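Local coordinates for protein prephenate dehydrogenase (Aquifex aeolicus, PDB 2G5C) that probably catalyses the NAD(+)-dependent oxidative decarboxylation of prephenate to 3-(4-hydroxyphenyl)pyruvate, a step in L-tyrosine biosynthesis, at residues A[1-13]-A[25-39]. Residues are numbered along the deposited sequence; the frame is centred on the assembly and turned at random.
With NAD (nicotinamide-adenine-dinucleotide), chain E.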
loop_
_atom_site.group_PDB
_atom_site.type_symbol
_atom_site.label_atom_id
_atom_site.label_comp_id
_atom_site.label_asym_id
_atom_site.label_seq_id
_atom_site.Cartn_x
_atom_site.Cartn_y
_atom_site.Cartn_z
HETATM N N MSE A 1 12.253 -37.135 15.509
HETATM C CA MSE A 1 12.933 -35.858 15.142
HETATM C C MSE A 1 14.366 -35.790 15.658
HETATM O O MSE A 1 14.611 -35.944 16.853
HETATM C CB MSE A 1 12.144 -34.664 15.689
HETATM C CG MSE A 1 12.917 -33.354 15.676
HETATM SE SE MSE A 1 11.900 -31.846 16.340
HETATM C CE MSE A 1 11.652 -30.921 14.656
ATOM N N GLN A 2 15.301 -35.556 14.744
ATOM C CA GLN A 2 16.720 -35.440 15.069
ATOM C C GLN A 2 17.506 -35.222 13.781
ATOM O O GLN A 2 18.592 -34.643 13.789
ATOM C CB GLN A 2 17.221 -36.693 15.787
ATOM C CG GLN A 2 17.968 -36.386 17.080
ATOM C CD GLN A 2 17.136 -35.559 18.051
ATOM O OE1 GLN A 2 16.860 -34.383 17.810
ATOM N NE2 GLN A 2 16.725 -36.178 19.152
ATOM N N ASN A 3 16.948 -35.701 12.676
ATOM C CA ASN A 3 17.553 -35.521 11.361
ATOM C C ASN A 3 16.614 -34.613 10.576
ATOM O O ASN A 3 15.701 -35.082 9.895
ATOM C CB ASN A 3 17.702 -36.856 10.635
ATOM C CG ASN A 3 18.800 -37.715 11.221
ATOM O OD1 ASN A 3 19.944 -37.276 11.339
ATOM N ND2 ASN A 3 18.462 -38.948 11.587
ATOM N N VAL A 4 16.835 -33.309 10.693
ATOM C CA VAL A 4 16.002 -32.331 10.006
ATOM C C VAL A 4 16.498 -32.070 8.591
ATOM O O VAL A 4 17.680 -31.810 8.380
ATOM C CB VAL A 4 15.981 -30.987 10.768
ATOM C CG1 VAL A 4 15.184 -29.949 9.979
ATOM C CG2 VAL A 4 15.390 -31.183 12.154
ATOM N N LEU A 5 15.586 -32.137 7.627
ATOM C CA LEU A 5 15.937 -31.885 6.236
ATOM C C LEU A 5 15.237 -30.640 5.711
ATOM O O LEU A 5 14.008 -30.570 5.685
ATOM C CB LEU A 5 15.551 -33.067 5.347
ATOM C CG LEU A 5 15.793 -32.798 3.856
ATOM C CD1 LEU A 5 17.286 -32.656 3.599
ATOM C CD2 LEU A 5 15.208 -33.923 3.017
ATOM N N ILE A 6 16.029 -29.662 5.293
ATOM C CA ILE A 6 15.489 -28.433 4.733
ATOM C C ILE A 6 15.497 -28.604 3.217
ATOM O O ILE A 6 16.564 -28.714 2.615
ATOM C CB ILE A 6 16.372 -27.210 5.075
ATOM C CG1 ILE A 6 16.433 -26.998 6.591
ATOM C CG2 ILE A 6 15.841 -25.973 4.346
ATOM C CD1 ILE A 6 15.107 -26.666 7.245
ATOM N N VAL A 7 14.318 -28.658 2.605
ATOM C CA VAL A 7 14.231 -28.783 1.151
ATOM C C VAL A 7 14.029 -27.378 0.604
ATOM O O VAL A 7 12.988 -26.756 0.827
ATOM C CB VAL A 7 13.055 -29.680 0.714
ATOM C CG1 VAL A 7 12.817 -29.528 -0.781
ATOM C CG2 VAL A 7 13.368 -31.147 1.043
ATOM N N GLY A 8 15.032 -26.884 -0.116
ATOM C CA GLY A 8 14.974 -25.533 -0.642
ATOM C C GLY A 8 15.630 -24.656 0.412
ATOM O O GLY A 8 14.962 -24.137 1.310
ATOM N N VAL A 9 16.946 -24.504 0.314
ATOM C CA VAL A 9 17.688 -23.707 1.282
ATOM C C VAL A 9 17.797 -22.252 0.837
ATOM O O VAL A 9 18.836 -21.815 0.342
ATOM C CB VAL A 9 19.115 -24.280 1.503
ATOM C CG1 VAL A 9 19.768 -23.600 2.697
ATOM C CG2 VAL A 9 19.050 -25.784 1.721
ATOM N N GLY A 10 16.708 -21.511 1.013
ATOM C CA GLY A 10 16.695 -20.112 0.639
ATOM C C GLY A 10 16.407 -19.254 1.852
ATOM O O GLY A 10 16.804 -19.590 2.971
ATOM N N PHE A 11 15.711 -18.142 1.635
ATOM C CA PHE A 11 15.369 -17.239 2.721
ATOM C C PHE A 11 14.529 -17.936 3.793
ATOM O O PHE A 11 14.846 -17.877 4.979
ATOM C CB PHE A 11 14.602 -16.028 2.172
ATOM C CG PHE A 11 14.037 -15.142 3.240
ATOM C CD1 PHE A 11 14.878 -14.439 4.094
ATOM C CD2 PHE A 11 12.663 -15.025 3.406
ATOM C CE1 PHE A 11 14.356 -13.631 5.102
ATOM C CE2 PHE A 11 12.131 -14.221 4.410
ATOM C CZ PHE A 11 12.981 -13.522 5.260
HETATM N N MSE A 12 13.455 -18.593 3.371
HETATM C CA MSE A 12 12.574 -19.279 4.306
HETATM C C MSE A 12 13.203 -20.557 4.860
HETATM O O MSE A 12 13.221 -20.770 6.075
HETATM C CB MSE A 12 11.234 -19.592 3.630
HETATM C CG MSE A 12 10.497 -18.358 3.105
HETATM SE SE MSE A 12 9.945 -17.106 4.484
HETATM C CE MSE A 12 8.498 -18.140 5.247
ATOM N N GLY A 13 13.713 -21.406 3.975
ATOM C CA GLY A 13 14.339 -22.636 4.428
ATOM C C GLY A 13 15.443 -22.294 5.407
ATOM O O GLY A 13 15.543 -22.879 6.485
ATOM N N PHE A 25 17.826 -26.362 19.393
ATOM C CA PHE A 25 17.983 -27.634 18.693
ATOM C C PHE A 25 19.448 -28.062 18.696
ATOM O O PHE A 25 20.340 -27.253 18.447
ATOM C CB PHE A 25 17.487 -27.511 17.251
ATOM C CG PHE A 25 17.384 -28.825 16.529
ATOM C CD1 PHE A 25 16.476 -29.795 16.948
ATOM C CD2 PHE A 25 18.187 -29.092 15.424
ATOM C CE1 PHE A 25 16.368 -31.012 16.275
ATOM C CE2 PHE A 25 18.087 -30.304 14.744
ATOM C CZ PHE A 25 17.175 -31.266 15.170
ATOM N N LYS A 26 19.690 -29.339 18.974
ATOM C CA LYS A 26 21.052 -29.865 19.014
ATOM C C LYS A 26 21.264 -30.983 17.996
ATOM O O LYS A 26 22.375 -31.493 17.847
ATOM C CB LYS A 26 21.368 -30.390 20.421
ATOM C CG LYS A 26 21.286 -29.339 21.527
ATOM C CD LYS A 26 22.369 -28.280 21.370
ATOM C CE LYS A 26 22.320 -27.253 22.493
ATOM N NZ LYS A 26 21.050 -26.474 22.486
ATOM N N GLY A 27 20.196 -31.357 17.296
ATOM C CA GLY A 27 20.285 -32.418 16.306
ATOM C C GLY A 27 20.951 -31.987 15.015
ATOM O O GLY A 27 21.589 -30.938 14.957
ATOM N N LYS A 28 20.806 -32.800 13.974
ATOM C CA LYS A 28 21.403 -32.499 12.676
ATOM C C LYS A 28 20.428 -31.811 11.734
ATOM O O LYS A 28 19.246 -32.158 11.682
ATOM C CB LYS A 28 21.923 -33.780 12.017
ATOM C CG LYS A 28 23.294 -34.226 12.509
ATOM C CD LYS A 28 24.379 -33.291 11.994
ATOM C CE LYS A 28 25.728 -33.583 12.633
ATOM N NZ LYS A 28 25.696 -33.357 14.106
ATOM N N ILE A 29 20.932 -30.828 10.996
ATOM C CA ILE A 29 20.120 -30.093 10.039
ATOM C C ILE A 29 20.762 -30.249 8.672
ATOM O O ILE A 29 21.884 -29.811 8.444
ATOM C CB ILE A 29 20.032 -28.601 10.399
ATOM C CG1 ILE A 29 19.365 -28.444 11.769
ATOM C CG2 ILE A 29 19.228 -27.862 9.349
ATOM C CD1 ILE A 29 19.296 -27.019 12.270
ATOM N N TYR A 30 20.036 -30.890 7.768
ATOM C CA TYR A 30 20.525 -31.142 6.424
ATOM C C TYR A 30 19.765 -30.308 5.408
ATOM O O TYR A 30 18.704 -29.755 5.711
ATOM C CB TYR A 30 20.358 -32.627 6.091
ATOM C CG TYR A 30 21.155 -33.548 6.977
ATOM C CD1 TYR A 30 22.539 -33.642 6.848
ATOM C CD2 TYR A 30 20.529 -34.324 7.952
ATOM C CE1 TYR A 30 23.282 -34.489 7.665
ATOM C CE2 TYR A 30 21.261 -35.174 8.776
ATOM C CZ TYR A 30 22.638 -35.252 8.628
ATOM O OH TYR A 30 23.375 -36.094 9.438
ATOM N N GLY A 31 20.307 -30.233 4.199
ATOM C CA GLY A 31 19.654 -29.464 3.164
ATOM C C GLY A 31 19.726 -30.092 1.790
ATOM O O GLY A 31 20.671 -30.811 1.464
ATOM N N TYR A 32 18.694 -29.833 0.995
ATOM C CA TYR A 32 18.607 -30.314 -0.376
ATOM C C TYR A 32 18.178 -29.123 -1.209
ATOM O O TYR A 32 17.175 -28.472 -0.911
ATOM C CB TYR A 32 17.569 -31.429 -0.530
ATOM C CG TYR A 32 17.208 -31.683 -1.979
ATOM C CD1 TYR A 32 18.177 -32.081 -2.900
ATOM C CD2 TYR A 32 15.913 -31.463 -2.445
ATOM C CE1 TYR A 32 17.866 -32.245 -4.251
ATOM C CE2 TYR A 32 15.590 -31.622 -3.795
ATOM C CZ TYR A 32 16.571 -32.010 -4.690
ATOM O OH TYR A 32 16.266 -32.136 -6.026
ATOM N N ASP A 33 18.943 -28.838 -2.254
ATOM C CA ASP A 33 18.657 -27.713 -3.124
ATOM C C ASP A 33 19.270 -28.013 -4.484
ATOM O O ASP A 33 20.303 -28.678 -4.566
ATOM C CB ASP A 33 19.281 -26.446 -2.533
ATOM C CG ASP A 33 18.661 -25.179 -3.079
ATOM O OD1 ASP A 33 18.797 -24.912 -4.291
ATOM O OD2 ASP A 33 18.029 -24.450 -2.283
ATOM N N ILE A 34 18.633 -27.538 -5.550
ATOM C CA ILE A 34 19.151 -27.764 -6.892
ATOM C C ILE A 34 20.327 -26.845 -7.179
ATOM O O ILE A 34 21.043 -27.036 -8.157
ATOM C CB ILE A 34 18.086 -27.500 -7.975
ATOM C CG1 ILE A 34 17.515 -26.089 -7.804
ATOM C CG2 ILE A 34 17.015 -28.567 -7.915
ATOM C CD1 ILE A 34 16.639 -25.634 -8.952
ATOM N N ASN A 35 20.517 -25.840 -6.330
ATOM C CA ASN A 35 21.603 -24.888 -6.517
ATOM C C ASN A 35 22.794 -25.178 -5.612
ATOM O O ASN A 35 22.685 -25.127 -4.387
ATOM C CB ASN A 35 21.104 -23.465 -6.263
ATOM C CG ASN A 35 22.226 -22.443 -6.263
ATOM O OD1 ASN A 35 22.929 -22.275 -7.256
ATOM N ND2 ASN A 35 22.398 -21.757 -5.144
ATOM N N PRO A 36 23.955 -25.481 -6.214
ATOM C CA PRO A 36 25.193 -25.784 -5.485
ATOM C C PRO A 36 25.544 -24.699 -4.466
ATOM O O PRO A 36 25.882 -24.990 -3.316
ATOM C CB PRO A 36 26.232 -25.875 -6.601
ATOM C CG PRO A 36 25.429 -26.373 -7.763
ATOM C CD PRO A 36 24.178 -25.542 -7.670
ATOM N N GLU A 37 25.457 -23.448 -4.907
ATOM C CA GLU A 37 25.760 -22.292 -4.075
ATOM C C GLU A 37 24.915 -22.193 -2.809
ATOM O O GLU A 37 25.403 -21.753 -1.765
ATOM C CB GLU A 37 25.594 -21.008 -4.892
ATOM C CG GLU A 37 26.868 -20.509 -5.541
ATOM C CD GLU A 37 27.889 -20.042 -4.519
ATOM O OE1 GLU A 37 27.518 -19.240 -3.633
ATOM O OE2 GLU A 37 29.061 -20.470 -4.604
ATOM N N SER A 38 23.649 -22.587 -2.902
ATOM C CA SER A 38 22.753 -22.536 -1.751
ATOM C C SER A 38 23.300 -23.425 -0.639
ATOM O O SER A 38 23.358 -23.028 0.529
ATOM C CB SER A 38 21.352 -23.008 -2.146
ATOM O OG SER A 38 20.830 -22.236 -3.214
ATOM N N ILE A 39 23.705 -24.633 -1.017
ATOM C CA ILE A 39 24.254 -25.595 -0.064
ATOM C C ILE A 39 25.569 -25.092 0.540
ATOM O O ILE A 39 25.699 -24.970 1.761
ATOM C CB ILE A 39 24.517 -26.954 -0.751
ATOM C CG1 ILE A 39 23.239 -27.449 -1.440
ATOM C CG2 ILE A 39 25.027 -27.968 0.270
ATOM C CD1 ILE A 39 22.049 -27.621 -0.514
HETATM P PA NAD E . 14.088 -18.412 -2.155
HETATM O O1A NAD E . 14.854 -17.603 -1.195
HETATM O O2A NAD E . 14.201 -18.011 -3.609
HETATM O O5B NAD E . 14.537 -19.923 -1.928
HETATM C C5B NAD E . 13.985 -20.941 -2.712
HETATM C C4B NAD E . 14.987 -22.076 -2.822
HETATM O O4B NAD E . 14.368 -23.024 -3.651
HETATM C C3B NAD E . 16.291 -21.670 -3.548
HETATM O O3B NAD E . 17.442 -21.858 -2.734
HETATM C C2B NAD E . 16.260 -22.527 -4.815
HETATM O O2B NAD E . 17.515 -22.905 -5.341
HETATM C C1B NAD E . 15.407 -23.672 -4.322
HETATM N N9A NAD E . 14.784 -24.581 -5.300
HETATM C C8A NAD E . 14.157 -24.289 -6.489
HETATM N N7A NAD E . 13.738 -25.438 -7.047
HETATM C C5A NAD E . 14.083 -26.464 -6.237
HETATM C C6A NAD E . 13.916 -27.856 -6.288
HETATM N N6A NAD E . 13.297 -28.430 -7.304
HETATM N N1A NAD E . 14.410 -28.650 -5.251
HETATM C C2A NAD E . 15.069 -28.072 -4.165
HETATM N N3A NAD E . 15.238 -26.696 -4.106
HETATM C C4A NAD E . 14.748 -25.921 -5.129
HETATM O O3 NAD E . 12.497 -18.446 -1.776
HETATM P PN NAD E . 11.869 -18.226 -0.313
HETATM O O1N NAD E . 12.798 -18.791 0.685
HETATM O O2N NAD E . 11.549 -16.779 -0.170
HETATM O O5D NAD E . 10.459 -19.011 -0.267
HETATM C C5D NAD E . 10.393 -20.419 -0.380
HETATM C C4D NAD E . 8.961 -20.967 -0.188
HETATM O O4D NAD E . 8.351 -20.341 0.929
HETATM C C3D NAD E . 7.964 -20.825 -1.346
HETATM O O3D NAD E . 7.347 -22.095 -1.572
HETATM C C2D NAD E . 6.946 -19.787 -0.900
HETATM O O2D NAD E . 5.635 -20.043 -1.394
HETATM C C1D NAD E . 7.065 -19.842 0.622
HETATM N N1N NAD E . 6.877 -18.554 1.359
HETATM C C2N NAD E . 7.644 -17.456 0.977
HETATM C C3N NAD E . 7.495 -16.234 1.646
HETATM C C7N NAD E . 8.330 -15.062 1.222
HETATM O O7N NAD E . 8.160 -13.883 1.895
HETATM N N7N NAD E . 9.214 -15.111 0.241
HETATM C C4N NAD E . 6.554 -16.140 2.709
HETATM C C5N NAD E . 5.781 -17.262 3.088
HETATM C C6N NAD E . 5.954 -18.473 2.398
#
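Val9 and Asp33 meet where the first beta-alpha-beta unit of the Rossmann fold closes on NAD: strands 3-7 and 28-32 run parallel, joined through helix 11-22, and Gly8, Gly10 and Gly13, in a GxGxxG pattern of Rossmann type, run from the end of the first strand through the turn into the helix. Six backbone hydrogen bonds zip the strands from Lys28 N to Gln2 O through to Gly8 N to Tyr32 O. On one face Ile6 CG1 packs on Ile29 CG2 (4.0 Å), and at the strand start Val4 CG2 touches Phe25 CZ at 3.5 Å. The other face carries Val7, whose CG1 reaches the edge of the Tyr32 ring; beyond it Tyr32 CE2 lies 3.5 Å from NAD N1A.

The Asp33 carboxylate, its CG anti to the backbone N (chi1 -160°), turns back across the strand ends. Asp33 OD2 takes Val9 N at 2.8 Å through its anti lone pair and also accepts from NAD O3B (2.7 Å). Asp33 OD1 accepts NAD O2B at 2.6 Å and, again on its anti lone pair, Asn35 N, closing an Asx turn. Four bonds, from Val9 N, Asn35 N and the two ribose hydroxyls, thus fix the carboxylate's rotation. With an alanine here, those four donors would probably lose the oxygens that accept from them. Met12 N donates to NAD O1N at 2.8 Å and Phe11 N to NAD O1A, both almost straight, and the N-terminus of helix 11-22 probably helps offset the diphosphate charge.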